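Long-range contact in hypothetical protein TTHA0179 (PDB 2DPW), which is of unknown function but belongs to the MobA-like family and is probably a nucleotidyltransferase: residues L72-L80 with L160-R170. Numbering follows the deposited sequence.
Sequences LLENLEQAL and LPLARRVVALR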
loop_
_atom_site.group_PDB
_atom_site.type_symbol
_atom_site.label_atom_id
_atom_site.label_comp_id
_atom_site.label_asym_id
_atom_site.label_seq_id
_atom_site.Cartn_x
_atom_site.Cartn_y
_atom_site.Cartn_z
ATOM N N LEU A 72 3.505 -5.944 9.178
ATOM C CA LEU A 72 2.607 -5.467 8.144
ATOM C C LEU A 72 1.449 -6.386 7.745
ATOM O O LEU A 72 0.348 -5.919 7.460
ATOM C CB LEU A 72 3.424 -5.100 6.917
ATOM C CG LEU A 72 2.778 -4.049 6.023
ATOM C CD1 LEU A 72 2.520 -2.786 6.832
ATOM C CD2 LEU A 72 3.695 -3.749 4.845
ATOM N N LEU A 73 1.686 -7.689 7.727
ATOM C CA LEU A 73 0.651 -8.648 7.343
ATOM C C LEU A 73 -0.068 -9.235 8.544
ATOM O O LEU A 73 -1.117 -9.852 8.428
ATOM C CB LEU A 73 1.287 -9.771 6.530
ATOM C CG LEU A 73 0.423 -10.993 6.256
ATOM C CD1 LEU A 73 -0.656 -10.638 5.262
ATOM C CD2 LEU A 73 1.299 -12.116 5.731
ATOM N N GLU A 74 0.527 -9.041 9.704
ATOM C CA GLU A 74 -0.022 -9.549 10.938
ATOM C C GLU A 74 -1.137 -8.581 11.302
ATOM O O GLU A 74 -2.233 -8.983 11.693
ATOM C CB GLU A 74 1.093 -9.592 11.995
ATOM C CG GLU A 74 2.326 -10.432 11.566
ATOM C CD GLU A 74 3.276 -9.726 10.574
ATOM O OE1 GLU A 74 2.894 -9.455 9.414
ATOM O OE2 GLU A 74 4.428 -9.448 10.963
ATOM N N ASN A 75 -0.841 -7.296 11.135
ATOM C CA ASN A 75 -1.800 -6.237 11.405
ATOM C C ASN A 75 -2.913 -6.318 10.379
ATOM O O ASN A 75 -4.067 -6.057 10.683
ATOM C CB ASN A 75 -1.125 -4.866 11.329
ATOM C CG ASN A 75 -0.213 -4.603 12.518
ATOM O OD1 ASN A 75 -0.394 -5.182 13.590
ATOM N ND2 ASN A 75 0.754 -3.707 12.345
ATOM N N LEU A 76 -2.564 -6.686 9.153
ATOM C CA LEU A 76 -3.569 -6.799 8.114
ATOM C C LEU A 76 -4.573 -7.904 8.435
ATOM O O LEU A 76 -5.763 -7.750 8.199
ATOM C CB LEU A 76 -2.919 -7.083 6.759
ATOM C CG LEU A 76 -3.938 -7.260 5.626
ATOM C CD1 LEU A 76 -4.631 -5.926 5.348
ATOM C CD2 LEU A 76 -3.245 -7.779 4.388
ATOM N N GLU A 77 -4.099 -9.023 8.964
ATOM C CA GLU A 77 -5.007 -10.114 9.285
ATOM C C GLU A 77 -5.933 -9.681 10.414
ATOM O O GLU A 77 -7.139 -9.926 10.363
ATOM C CB GLU A 77 -4.226 -11.370 9.677
ATOM C CG GLU A 77 -3.297 -11.888 8.574
ATOM C CD GLU A 77 -2.671 -13.249 8.891
ATOM O OE1 GLU A 77 -2.299 -13.493 10.064
ATOM O OE2 GLU A 77 -2.534 -14.070 7.956
ATOM N N GLN A 78 -5.366 -9.020 11.421
ATOM C CA GLN A 78 -6.134 -8.532 12.571
ATOM C C GLN A 78 -7.308 -7.670 12.085
ATOM O O GLN A 78 -8.472 -7.957 12.368
ATOM C CB GLN A 78 -5.210 -7.719 13.492
ATOM C CG GLN A 78 -5.846 -7.157 14.761
ATOM C CD GLN A 78 -4.862 -6.328 15.598
ATOM O OE1 GLN A 78 -5.215 -5.807 16.651
ATOM N NE2 GLN A 78 -3.626 -6.208 15.125
ATOM N N ALA A 79 -6.984 -6.626 11.330
ATOM C CA ALA A 79 -7.974 -5.707 10.782
ATOM C C ALA A 79 -9.009 -6.400 9.884
ATOM O O ALA A 79 -10.181 -6.037 9.879
ATOM C CB ALA A 79 -7.260 -4.604 10.011
ATOM N N LEU A 80 -8.570 -7.395 9.122
ATOM C CA LEU A 80 -9.467 -8.128 8.235
ATOM C C LEU A 80 -10.597 -8.791 9.014
ATOM O O LEU A 80 -11.732 -8.846 8.542
ATOM C CB LEU A 80 -8.688 -9.185 7.449
ATOM C CG LEU A 80 -7.937 -8.669 6.218
ATOM C CD1 LEU A 80 -6.984 -9.727 5.688
ATOM C CD2 LEU A 80 -8.940 -8.286 5.155
ATOM N N LEU A 160 -3.961 -16.142 2.025
ATOM C CA LEU A 160 -3.172 -15.698 3.155
ATOM C C LEU A 160 -2.027 -16.615 3.554
ATOM O O LEU A 160 -0.979 -16.146 3.969
ATOM C CB LEU A 160 -4.083 -15.450 4.347
ATOM C CG LEU A 160 -5.048 -14.274 4.164
ATOM C CD1 LEU A 160 -6.066 -14.301 5.293
ATOM C CD2 LEU A 160 -4.299 -12.949 4.157
ATOM N N PRO A 161 -2.201 -17.936 3.438
ATOM C CA PRO A 161 -1.071 -18.789 3.832
ATOM C C PRO A 161 0.137 -18.559 2.938
ATOM O O PRO A 161 1.278 -18.651 3.394
ATOM C CB PRO A 161 -1.632 -20.196 3.691
ATOM C CG PRO A 161 -3.071 -19.991 4.018
ATOM C CD PRO A 161 -3.411 -18.742 3.229
ATOM N N LEU A 162 -0.118 -18.260 1.668
ATOM C CA LEU A 162 0.964 -18.000 0.730
ATOM C C LEU A 162 1.447 -16.581 0.997
ATOM O O LEU A 162 2.649 -16.320 1.067
ATOM C CB LEU A 162 0.478 -18.109 -0.715
ATOM C CG LEU A 162 -0.533 -19.198 -1.072
ATOM C CD1 LEU A 162 -0.629 -19.275 -2.597
ATOM C CD2 LEU A 162 -0.117 -20.532 -0.494
ATOM N N ALA A 163 0.490 -15.671 1.153
ATOM C CA ALA A 163 0.792 -14.276 1.431
ATOM C C ALA A 163 1.840 -14.236 2.521
ATOM O O ALA A 163 2.868 -13.580 2.375
ATOM C CB ALA A 163 -0.464 -13.549 1.890
ATOM N N ARG A 164 1.569 -14.954 3.609
ATOM C CA ARG A 164 2.483 -15.024 4.744
ATOM C C ARG A 164 3.840 -15.516 4.270
ATOM O O ARG A 164 4.882 -14.955 4.618
ATOM C CB ARG A 164 1.965 -15.995 5.807
ATOM C CG ARG A 164 0.615 -15.660 6.386
ATOM C CD ARG A 164 0.243 -16.625 7.505
ATOM N NE ARG A 164 -1.147 -16.470 7.933
ATOM C CZ ARG A 164 -2.091 -17.383 7.744
ATOM N NH1 ARG A 164 -1.797 -18.524 7.140
ATOM N NH2 ARG A 164 -3.328 -17.155 8.153
ATOM N N ARG A 165 3.820 -16.572 3.473
ATOM C CA ARG A 165 5.057 -17.136 2.973
ATOM C C ARG A 165 5.860 -16.108 2.166
ATOM O O ARG A 165 7.008 -15.797 2.493
ATOM C CB ARG A 165 4.761 -18.362 2.116
ATOM C CG ARG A 165 5.979 -19.214 1.943
ATOM C CD ARG A 165 5.778 -20.344 0.968
ATOM N NE ARG A 165 7.080 -20.836 0.533
ATOM C CZ ARG A 165 7.284 -21.552 -0.563
ATOM N NH1 ARG A 165 6.262 -21.868 -1.344
ATOM N NH2 ARG A 165 8.512 -21.944 -0.877
ATOM N N VAL A 166 5.244 -15.581 1.117
ATOM C CA VAL A 166 5.886 -14.587 0.262
ATOM C C VAL A 166 6.343 -13.347 1.038
ATOM O O VAL A 166 7.390 -12.773 0.745
ATOM C CB VAL A 166 4.928 -14.134 -0.867
ATOM C CG1 VAL A 166 5.554 -13.018 -1.676
ATOM C CG2 VAL A 166 4.597 -15.305 -1.759
ATOM N N VAL A 167 5.555 -12.932 2.021
ATOM C CA VAL A 167 5.905 -11.759 2.808
ATOM C C VAL A 167 7.117 -12.025 3.690
ATOM O O VAL A 167 7.868 -11.108 4.023
ATOM C CB VAL A 167 4.728 -11.313 3.708
ATOM C CG1 VAL A 167 5.211 -10.332 4.747
ATOM C CG2 VAL A 167 3.642 -10.661 2.869
ATOM N N ALA A 168 7.307 -13.285 4.065
ATOM C CA ALA A 168 8.418 -13.662 4.930
ATOM C C ALA A 168 9.745 -13.583 4.208
ATOM O O ALA A 168 10.803 -13.616 4.841
ATOM C CB ALA A 168 8.207 -15.065 5.477
ATOM N N LEU A 169 9.686 -13.478 2.886
ATOM C CA LEU A 169 10.892 -13.393 2.080
ATOM C C LEU A 169 11.078 -11.984 1.551
ATOM O O LEU A 169 11.776 -11.776 0.558
ATOM C CB LEU A 169 10.814 -14.360 0.899
ATOM C CG LEU A 169 10.534 -15.825 1.214
ATOM C CD1 LEU A 169 10.420 -16.597 -0.084
ATOM C CD2 LEU A 169 11.640 -16.381 2.089
ATOM N N ARG A 170 10.445 -11.015 2.201
ATOM C CA ARG A 170 10.562 -9.630 1.759
ATOM C C ARG A 170 11.993 -9.107 1.914
ATOM O O ARG A 170 12.436 -8.232 1.175
ATOM C CB ARG A 170 9.589 -8.742 2.540
ATOM C CG ARG A 170 9.782 -8.698 4.053
ATOM C CD ARG A 170 8.760 -7.750 4.698
ATOM N NE ARG A 170 8.633 -6.509 3.931
ATOM C CZ ARG A 170 7.898 -5.461 4.292
ATOM N NH1 ARG A 170 7.209 -5.486 5.424
ATOM N NH2 ARG A 170 7.853 -4.385 3.512
#
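Where L73 meets R164 and E77 meets L160, the helices 72-80 and 160-168 run nearly antiparallel, their axes 10.8 Å apart at closest and their N-to-C directions 159° apart. The pair illustrates how two helices of a MobA-like, GT-A-type α/β domain can be joined at the surface: an apolar strip with a salt bridge beside it. Helix 72-80 lies with A79 on strands 4-8, 48-52 and 64-66, while R165 and V166 of the other helix touch helix 173-180. L73 carries the apolar strip. Its CG stands anti to the backbone N (chi1 169°), which sends the isobutyl group across to the second helix, where CD2 rests against the backbone of R164 and the CG of that arginine. L73 CD2 also lies 4.0 Å from V167 CG2, and CD1 turns to A163 and L160. Two turns further on, L80 CD1 reaches L160 CD2 at 4.5 Å. Beside this strip the side chains of E77 and R164 cross at about a right angle, their carboxylate and guanidinium planes 82° apart. Were E77 replaced by an alanine, the R164 guanidinium would probably lose its carboxylate mate and be freer to turn. Just beyond the C-terminal end of helix 160-168, R170 NH1 lies 4.0 Å from L72 CD2. In the salt bridge itself, a single oxygen, E77 OE2, takes R164 NE on its syn lone pair at 2.8 Å and, more weakly, R164 NH2 at 3.2 Å.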